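Local coordinates for probable ABC transporter phosphite binding protein PhnD1 (Prochlorococcus marinus str. MIT 9301, PDB 5LQ5) that binds inorganic phosphite strongly, and methylphosphonate and phosphate only very weakly, probably as the periplasmic solute-binding component of an ABC transporter, at residues 53-65 and 205-217. Numbering follows the deposited sequence.
With PO3 (phosphite ion), chain B.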
ATOM      1  N   PHE A  53       3.716  -6.519 -13.687  1.00 20.74           N
ATOM      2  CA  PHE A  53       3.265  -5.363 -14.479  1.00 20.03           C
ATOM      3  C   PHE A  53       4.236  -5.170 -15.651  1.00 20.35           C
ATOM      4  O   PHE A  53       3.800  -5.060 -16.798  1.00 23.22           O
ATOM      5  CB  PHE A  53       3.128  -4.111 -13.623  1.00 18.64           C
ATOM      6  CG  PHE A  53       2.487  -2.961 -14.326  1.00 18.44           C
ATOM      7  CD1 PHE A  53       1.103  -2.888 -14.470  1.00 17.80           C
ATOM      8  CD2 PHE A  53       3.253  -1.988 -14.921  1.00 20.90           C
ATOM      9  CE1 PHE A  53       0.525  -1.827 -15.145  1.00 19.64           C
ATOM     10  CE2 PHE A  53       2.682  -0.943 -15.608  1.00 22.25           C
ATOM     11  CZ  PHE A  53       1.316  -0.866 -15.739  1.00 21.84           C
ATOM     12  N   ARG A  54       5.546  -5.170 -15.358  1.00 19.66           N
ATOM     13  CA  ARG A  54       6.564  -5.012 -16.394  1.00 27.14           C
ATOM     14  C   ARG A  54       6.443  -6.070 -17.502  1.00 24.14           C
ATOM     15  O   ARG A  54       6.580  -5.719 -18.687  1.00 30.04           O
ATOM     16  CB  ARG A  54       7.976  -5.024 -15.792  1.00 27.30           C
ATOM     17  CG  ARG A  54       9.076  -4.813 -16.828  1.00 31.49           C
ATOM     18  CD  ARG A  54      10.451  -4.991 -16.230  1.00 34.44           C
ATOM     19  NE  ARG A  54      10.693  -6.328 -15.671  1.00 44.55           N
ATOM     20  CZ  ARG A  54      11.050  -7.409 -16.363  1.00113.20           C
ATOM     21  NH1 ARG A  54      11.205  -7.386 -17.698  1.00 64.65           N
ATOM     22  NH2 ARG A  54      11.249  -8.538 -15.695  1.00 44.46           N
ATOM     23  N   THR A  55       6.169  -7.332 -17.125  1.00 23.09           N
ATOM     24  CA  THR A  55       6.057  -8.436 -18.116  1.00 25.16           C
ATOM     25  C   THR A  55       4.666  -8.561 -18.762  1.00 25.50           C
ATOM     26  O   THR A  55       4.413  -9.463 -19.541  1.00 27.34           O
ATOM     27  CB  THR A  55       6.433  -9.812 -17.522  1.00 29.41           C
ATOM     28  OG1 THR A  55       5.542 -10.113 -16.445  1.00 29.21           O
ATOM     29  CG2 THR A  55       7.869  -9.792 -17.051  1.00 29.53           C
ATOM     30  N   LYS A  56       3.748  -7.696 -18.363  1.00 26.93           N
ATOM     31  CA  LYS A  56       2.372  -7.650 -18.942  1.00 25.84           C
ATOM     32  C   LYS A  56       1.513  -8.853 -18.529  1.00 29.23           C
ATOM     33  O   LYS A  56       0.499  -9.178 -19.159  1.00 33.65           O
ATOM     34  CB  LYS A  56       2.402  -7.436 -20.464  1.00 31.19           C
ATOM     35  CG  LYS A  56       3.206  -6.186 -20.816  1.00 34.81           C
ATOM     36  CD  LYS A  56       2.874  -5.599 -22.181  1.00 59.30           C
ATOM     37  CE  LYS A  56       3.926  -4.578 -22.600  1.00 72.93           C
ATOM     38  NZ  LYS A  56       4.113  -3.454 -21.631  1.00 75.87           N
ATOM     39  N   ASP A  57       1.905  -9.486 -17.442  1.00 28.11           N
ATOM     40  CA  ASP A  57       1.062 -10.487 -16.788  1.00 31.56           C
ATOM     41  C   ASP A  57      -0.081  -9.826 -16.022  1.00 24.30           C
ATOM     42  O   ASP A  57      -1.045 -10.497 -15.691  1.00 24.81           O
ATOM     43  CB  ASP A  57       1.872 -11.368 -15.833  1.00 29.03           C
ATOM     44  CG  ASP A  57       2.758 -12.380 -16.569  1.00 59.42           C
ATOM     45  OD1 ASP A  57       2.617 -13.573 -16.267  1.00126.20           O
ATOM     46  OD2 ASP A  57       3.573 -12.017 -17.439  1.00 45.90           O
ATOM     47  N   LEU A  58       0.083  -8.531 -15.729  1.00 24.26           N
ATOM     48  CA  LEU A  58      -0.911  -7.704 -15.036  1.00 20.74           C
ATOM     49  C   LEU A  58      -1.163  -6.401 -15.819  1.00 22.08           C
ATOM     50  O   LEU A  58      -0.236  -5.758 -16.283  1.00 22.53           O
ATOM     51  CB  LEU A  58      -0.432  -7.374 -13.614  1.00 18.99           C
ATOM     52  CG  LEU A  58      -0.095  -8.539 -12.700  1.00 20.17           C
ATOM     53  CD1 LEU A  58       0.563  -8.017 -11.431  1.00 20.18           C
ATOM     54  CD2 LEU A  58      -1.314  -9.389 -12.372  1.00 22.99           C
ATOM     55  N   ASP A  59      -2.436  -6.048 -15.980  1.00 19.94           N
ATOM     56  CA  ASP A  59      -2.839  -4.880 -16.761  1.00 19.47           C
ATOM     57  C   ASP A  59      -3.209  -3.633 -15.985  1.00 20.30           C
ATOM     58  O   ASP A  59      -3.030  -2.531 -16.479  1.00 20.40           O
ATOM     59  CB  ASP A  59      -4.058  -5.225 -17.618  1.00 20.86           C
ATOM     60  CG  ASP A  59      -3.765  -6.318 -18.619  1.00 27.04           C
ATOM     61  OD1 ASP A  59      -2.687  -6.259 -19.264  1.00 26.27           O
ATOM     62  OD2 ASP A  59      -4.626  -7.223 -18.756  1.00 25.81           O
ATOM     63  N   LEU A  60      -3.769  -3.832 -14.810  1.00 19.29           N
ATOM     64  CA  LEU A  60      -4.315  -2.792 -13.971  1.00 17.31           C
ATOM     65  C   LEU A  60      -4.008  -3.183 -12.533  1.00 19.48           C
ATOM     66  O   LEU A  60      -4.469  -4.216 -12.067  1.00 18.69           O
ATOM     67  CB  LEU A  60      -5.819  -2.686 -14.149  1.00 17.75           C
ATOM     68  CG  LEU A  60      -6.528  -1.683 -13.232  1.00 17.44           C
ATOM     69  CD1 LEU A  60      -6.133  -0.239 -13.514  1.00 18.87           C
ATOM     70  CD2 LEU A  60      -8.033  -1.879 -13.418  1.00 20.35           C
ATOM     71  N   VAL A  61      -3.193  -2.401 -11.854  1.00 16.03           N
ATOM     72  CA  VAL A  61      -2.628  -2.787 -10.548  1.00 16.17           C
ATOM     73  C   VAL A  61      -2.776  -1.693  -9.516  1.00 15.44           C
ATOM     74  O   VAL A  61      -2.511  -0.531  -9.798  1.00 16.22           O
ATOM     75  CB  VAL A  61      -1.140  -3.163 -10.668  1.00 16.12           C
ATOM     76  CG1 VAL A  61      -0.529  -3.538  -9.335  1.00 16.40           C
ATOM     77  CG2 VAL A  61      -0.949  -4.321 -11.627  1.00 16.69           C
ATOM     78  N   TRP A  62      -3.244  -2.089  -8.341  1.00 15.82           N
ATOM     79  CA  TRP A  62      -3.287  -1.272  -7.127  1.00 15.49           C
ATOM     80  C   TRP A  62      -1.914  -1.287  -6.471  1.00 15.72           C
ATOM     81  O   TRP A  62      -1.502  -2.297  -5.874  1.00 16.35           O
ATOM     82  CB  TRP A  62      -4.353  -1.790  -6.215  1.00 17.08           C
ATOM     83  CG  TRP A  62      -4.609  -1.038  -4.951  1.00 19.30           C
ATOM     84  CD1 TRP A  62      -4.382  -1.495  -3.680  1.00 18.99           C
ATOM     85  CD2 TRP A  62      -5.137   0.271  -4.814  1.00 17.53           C
ATOM     86  NE1 TRP A  62      -4.768  -0.558  -2.749  1.00 19.47           N
ATOM     87  CE2 TRP A  62      -5.228   0.542  -3.416  1.00 17.71           C
ATOM     88  CE3 TRP A  62      -5.530   1.264  -5.718  1.00 21.25           C
ATOM     89  CZ2 TRP A  62      -5.697   1.756  -2.915  1.00 22.10           C
ATOM     90  CZ3 TRP A  62      -6.005   2.482  -5.202  1.00 23.60           C
ATOM     91  CH2 TRP A  62      -6.096   2.696  -3.806  1.00 21.97           C
ATOM     92  N   PHE A  63      -1.168  -0.211  -6.720  1.00 15.19           N
ATOM     93  CA  PHE A  63       0.188  -0.040  -6.230  1.00 15.65           C
ATOM     94  C   PHE A  63       0.226   0.896  -5.003  1.00 16.45           C
ATOM     95  O   PHE A  63      -0.669   1.735  -4.793  1.00 16.73           O
ATOM     96  CB  PHE A  63       1.092   0.569  -7.311  1.00 15.66           C
ATOM     97  CG  PHE A  63       1.641  -0.420  -8.306  1.00 14.95           C
ATOM     98  CD1 PHE A  63       2.497  -1.439  -7.885  1.00 16.05           C
ATOM     99  CD2 PHE A  63       1.301  -0.359  -9.646  1.00 17.12           C
ATOM    100  CE1 PHE A  63       3.019  -2.365  -8.796  1.00 15.98           C
ATOM    101  CE2 PHE A  63       1.837  -1.251 -10.556  1.00 16.83           C
ATOM    102  CZ  PHE A  63       2.686  -2.281 -10.122  1.00 16.45           C
ATOM    103  N   GLY A  64       1.280   0.770  -4.203  1.00 16.50           N
ATOM    104  CA  GLY A  64       1.666   1.757  -3.261  1.00 16.99           C
ATOM    105  C   GLY A  64       2.434   2.876  -3.967  1.00 15.81           C
ATOM    106  O   GLY A  64       2.736   2.765  -5.160  1.00 17.19           O
ATOM    107  N   GLY A  65       2.797   3.919  -3.231  1.00 17.82           N
ATOM    108  CA  GLY A  65       3.545   5.040  -3.829  1.00 17.85           C
ATOM    109  C   GLY A  65       4.875   4.616  -4.436  1.00 14.51           C
ATOM    110  O   GLY A  65       5.131   4.831  -5.625  1.00 17.88           O
ATOM    111  N   ASP A 205       0.456   8.106  -1.373  1.00 20.86           N
ATOM    112  CA  ASP A 205       0.618   6.648  -1.361  1.00 18.80           C
ATOM    113  C   ASP A 205      -0.111   5.940  -2.516  1.00 17.32           C
ATOM    114  O   ASP A 205       0.383   5.933  -3.666  1.00 18.65           O
ATOM    115  CB  ASP A 205       0.327   6.075   0.034  1.00 19.18           C
ATOM    116  CG  ASP A 205       0.925   4.655   0.237  1.00 16.55           C
ATOM    117  OD1 ASP A 205       1.441   4.048  -0.747  1.00 17.86           O
ATOM    118  OD2 ASP A 205       0.962   4.184   1.405  1.00 17.55           O
ATOM    119  N   TYR A 206      -1.212   5.256  -2.212  1.00 17.94           N
ATOM    120  CA  TYR A 206      -1.720   4.259  -3.142  1.00 19.17           C
ATOM    121  C   TYR A 206      -2.345   4.835  -4.394  1.00 19.74           C
ATOM    122  O   TYR A 206      -2.912   5.928  -4.378  1.00 20.79           O
ATOM    123  CB  TYR A 206      -2.750   3.356  -2.474  1.00 19.18           C
ATOM    124  CG  TYR A 206      -2.244   2.467  -1.367  1.00 20.01           C
ATOM    125  CD1 TYR A 206      -2.043   1.123  -1.604  1.00 18.93           C
ATOM    126  CD2 TYR A 206      -2.044   2.929  -0.073  1.00 19.87           C
ATOM    127  CE1 TYR A 206      -1.620   0.259  -0.618  1.00 17.34           C
ATOM    128  CE2 TYR A 206      -1.600   2.075   0.952  1.00 17.61           C
ATOM    129  CZ  TYR A 206      -1.423   0.735   0.685  1.00 17.34           C
ATOM    130  OH  TYR A 206      -0.995  -0.080   1.739  1.00 18.46           O
ATOM    131  N   HIS A 207      -2.248   4.074  -5.480  1.00 18.72           N
ATOM    132  CA  HIS A 207      -2.839   4.441  -6.760  1.00 19.01           C
ATOM    133  C   HIS A 207      -2.924   3.301  -7.743  1.00 18.97           C
ATOM    134  O   HIS A 207      -2.122   2.356  -7.695  1.00 17.86           O
ATOM    135  CB  HIS A 207      -2.084   5.615  -7.383  1.00 20.18           C
ATOM    136  CG  HIS A 207      -0.631   5.368  -7.666  1.00 18.98           C
ATOM    137  ND1 HIS A 207       0.327   5.283  -6.673  1.00 19.73           N
ATOM    138  CD2 HIS A 207       0.039   5.272  -8.834  1.00 20.16           C
ATOM    139  CE1 HIS A 207       1.514   5.107  -7.230  1.00 22.42           C
ATOM    140  NE2 HIS A 207       1.366   5.104  -8.538  1.00 23.19           N
ATOM    141  N   TRP A 208      -3.933   3.388  -8.607  1.00 17.05           N
ATOM    142  CA  TRP A 208      -4.108   2.489  -9.722  1.00 18.51           C
ATOM    143  C   TRP A 208      -3.233   2.899 -10.877  1.00 18.25           C
ATOM    144  O   TRP A 208      -3.215   4.058 -11.259  1.00 19.58           O
ATOM    145  CB  TRP A 208      -5.548   2.480 -10.223  1.00 19.42           C
ATOM    146  CG  TRP A 208      -6.548   1.786  -9.338  1.00 17.85           C
ATOM    147  CD1 TRP A 208      -7.521   2.362  -8.549  1.00 20.69           C
ATOM    148  CD2 TRP A 208      -6.717   0.369  -9.210  1.00 17.17           C
ATOM    149  NE1 TRP A 208      -8.238   1.383  -7.923  1.00 21.92           N
ATOM    150  CE2 TRP A 208      -7.782   0.157  -8.321  1.00 22.79           C
ATOM    151  CE3 TRP A 208      -6.051  -0.730  -9.742  1.00 19.32           C
ATOM    152  CZ2 TRP A 208      -8.200  -1.120  -7.966  1.00 22.40           C
ATOM    153  CZ3 TRP A 208      -6.476  -1.997  -9.405  1.00 20.01           C
ATOM    154  CH2 TRP A 208      -7.532  -2.180  -8.521  1.00 20.34           C
ATOM    155  N   VAL A 209      -2.598   1.911 -11.485  1.00 17.54           N
ATOM    156  CA  VAL A 209      -1.755   2.063 -12.655  1.00 16.83           C
ATOM    157  C   VAL A 209      -2.224   1.101 -13.729  1.00 19.26           C
ATOM    158  O   VAL A 209      -2.374  -0.087 -13.463  1.00 19.42           O
ATOM    159  CB  VAL A 209      -0.268   1.833 -12.341  1.00 20.05           C
ATOM    160  CG1 VAL A 209       0.589   2.052 -13.590  1.00 20.34           C
ATOM    161  CG2 VAL A 209       0.208   2.761 -11.214  1.00 19.05           C
ATOM    162  N   ALA A 210      -2.379   1.594 -14.962  1.00 19.84           N
ATOM    163  CA  ALA A 210      -2.761   0.749 -16.105  1.00 17.80           C
ATOM    164  C   ALA A 210      -1.661   0.715 -17.174  1.00 18.51           C
ATOM    165  O   ALA A 210      -0.895   1.688 -17.332  1.00 21.05           O
ATOM    166  CB  ALA A 210      -4.068   1.227 -16.744  1.00 19.22           C
ATOM    167  N   GLN A 211      -1.610  -0.374 -17.921  1.00 20.07           N
ATOM    168  CA  GLN A 211      -0.773  -0.494 -19.118  1.00 20.59           C
ATOM    169  C   GLN A 211      -1.175   0.582 -20.120  1.00 24.76           C
ATOM    170  O   GLN A 211      -2.352   0.970 -20.223  1.00 24.79           O
ATOM    171  CB  GLN A 211      -0.887  -1.862 -19.792  1.00 22.75           C
ATOM    172  CG  GLN A 211      -0.445  -3.038 -18.957  1.00 22.23           C
ATOM    173  CD  GLN A 211       1.058  -3.150 -18.769  1.00 21.36           C
ATOM    174  OE1 GLN A 211       1.843  -2.454 -19.397  1.00 26.57           O
ATOM    175  NE2 GLN A 211       1.453  -4.028 -17.884  1.00 24.72           N
ATOM    176  N   GLY A 212      -0.185   1.002 -20.887  1.00 26.34           N
ATOM    177  CA  GLY A 212      -0.345   2.023 -21.919  1.00 29.67           C
ATOM    178  C   GLY A 212      -0.909   1.518 -23.221  1.00 31.56           C
ATOM    179  O   GLY A 212      -1.265   2.315 -24.082  1.00 40.30           O
ATOM    180  N   ASP A 213      -0.991   0.203 -23.377  1.00 29.02           N
ATOM    181  CA  ASP A 213      -1.387  -0.393 -24.675  1.00 40.83           C
ATOM    182  C   ASP A 213      -2.754  -1.032 -24.739  1.00 38.16           C
ATOM    183  O   ASP A 213      -3.024  -1.872 -25.624  1.00 35.73           O
ATOM    184  CB  ASP A 213      -0.347  -1.411 -25.132  1.00 52.05           C
ATOM    185  CG  ASP A 213      -0.127  -2.549 -24.127  1.00 75.34           C
ATOM    186  OD1 ASP A 213      -1.074  -3.028 -23.453  1.00 52.48           O
ATOM    187  OD2 ASP A 213       1.033  -2.980 -24.002  1.00111.23           O
ATOM    188  N   LEU A 214      -3.623  -0.652 -23.818  1.00 27.68           N
ATOM    189  CA  LEU A 214      -4.895  -1.339 -23.719  1.00 26.93           C
ATOM    190  C   LEU A 214      -5.783  -1.202 -24.952  1.00 40.20           C
ATOM    191  O   LEU A 214      -6.507  -2.141 -25.281  1.00 36.60           O
ATOM    192  CB  LEU A 214      -5.632  -0.955 -22.440  1.00 31.38           C
ATOM    193  CG  LEU A 214      -4.848  -1.371 -21.181  1.00 30.32           C
ATOM    194  CD1 LEU A 214      -5.651  -0.961 -19.969  1.00 34.91           C
ATOM    195  CD2 LEU A 214      -4.536  -2.865 -21.116  1.00 36.02           C
ATOM    196  N   GLU A 215      -5.690  -0.061 -25.632  1.00 30.95           N
ATOM    197  CA  GLU A 215      -6.464   0.187 -26.874  1.00 36.50           C
ATOM    198  C   GLU A 215      -6.259  -0.853 -27.968  1.00 52.28           C
ATOM    199  O   GLU A 215      -7.215  -1.219 -28.645  1.00 42.61           O
ATOM    200  CB  GLU A 215      -6.178   1.550 -27.465  1.00 45.47           C
ATOM    201  CG  GLU A 215      -7.145   2.600 -26.979  1.00 57.31           C
ATOM    202  CD  GLU A 215      -6.714   3.183 -25.661  1.00 58.86           C
ATOM    203  OE1 GLU A 215      -5.503   3.421 -25.500  1.00 72.01           O
ATOM    204  OE2 GLU A 215      -7.571   3.401 -24.786  1.00 57.98           O
ATOM    205  N   ASN A 216      -5.031  -1.325 -28.120  1.00 38.43           N
ATOM    206  CA  ASN A 216      -4.752  -2.357 -29.136  1.00 46.46           C
ATOM    207  C   ASN A 216      -5.459  -3.687 -28.885  1.00 58.37           C
ATOM    208  O   ASN A 216      -5.722  -4.434 -29.812  1.00 50.96           O
ATOM    209  CB  ASN A 216      -3.260  -2.615 -29.262  1.00 67.65           C
ATOM    210  CG  ASN A 216      -2.479  -1.360 -29.586  1.00 77.22           C
ATOM    211  OD1 ASN A 216      -2.931  -0.507 -30.355  1.00 59.16           O
ATOM    212  ND2 ASN A 216      -1.290  -1.242 -29.001  1.00 64.99           N
ATOM    213  N   ARG A 217      -5.747  -3.978 -27.628  1.00 38.93           N
ATOM    214  CA  ARG A 217      -6.452  -5.219 -27.262  1.00 31.19           C
ATOM    215  C   ARG A 217      -7.946  -5.031 -27.076  1.00 33.58           C
ATOM    216  O   ARG A 217      -8.721  -5.951 -27.357  1.00 35.68           O
ATOM    217  CB  ARG A 217      -5.897  -5.801 -25.970  1.00 37.68           C
ATOM    218  CG  ARG A 217      -4.441  -6.188 -26.041  1.00 39.91           C
ATOM    219  CD  ARG A 217      -3.806  -6.006 -24.681  1.00 44.08           C
ATOM    220  NE  ARG A 217      -4.449  -6.860 -23.698  1.00 41.81           N
ATOM    221  CZ  ARG A 217      -4.138  -6.862 -22.403  1.00 34.17           C
ATOM    222  NH1 ARG A 217      -3.200  -6.035 -21.947  1.00 41.05           N
ATOM    223  NH2 ARG A 217      -4.784  -7.672 -21.585  1.00 29.55           N
TER
HETATM  224  P   PO3 B 401       2.305   0.765   0.679  1.00 16.36           P
HETATM  225  O1  PO3 B 401       2.100   1.948   1.682  1.00 15.81           O
HETATM  226  O2  PO3 B 401       3.429   1.016  -0.409  1.00 17.20           O
HETATM  227  O3  PO3 B 401       2.525  -0.578   1.429  1.00 16.06           O
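V61 and V209, like F63 and H207, are antiparallel hydrogen-bonded pairs joined by reciprocal backbone bonds; a further one, Q211 N to D59 O, follows just past the strands. On one face of the sheet W62 sets the edge of its six-membered ring against the face of the W208 indole, W62 CE3 lying 3.5 Å from W208 NE1. Y206 CB packs over a face of W62, 3.4 Å from CZ2, while L60 CG rests 3.6 Å from W208 CE3. On the opposite face V209 CG2 meets the edge of the F63 ring. These are adjacent central strands in one lobe of a periplasmic binding protein; just beyond them, G64 and D205-Y206 reach the phosphite in the interlobe cleft. There D205 OD1 accepts from G65 N at 2.8 Å, its OD2 lies 2.5 Å from phosphite O1, and D13 and N176 hold the Y206 hydroxyl. At the far end the Q211 chain, bent at chi2 (-73°), stacks its amide on the F53 ring, and NE2 donates to F53 O (2.8 Å) and L58 O (2.9 Å), tying down the helix-strand turn. Beyond it R217 forms an end-on salt bridge with D59, NH1 to OD1 at 2.7 Å and NH2 to OD2, both from above the carboxylate plane; K7 N also donates to OD2.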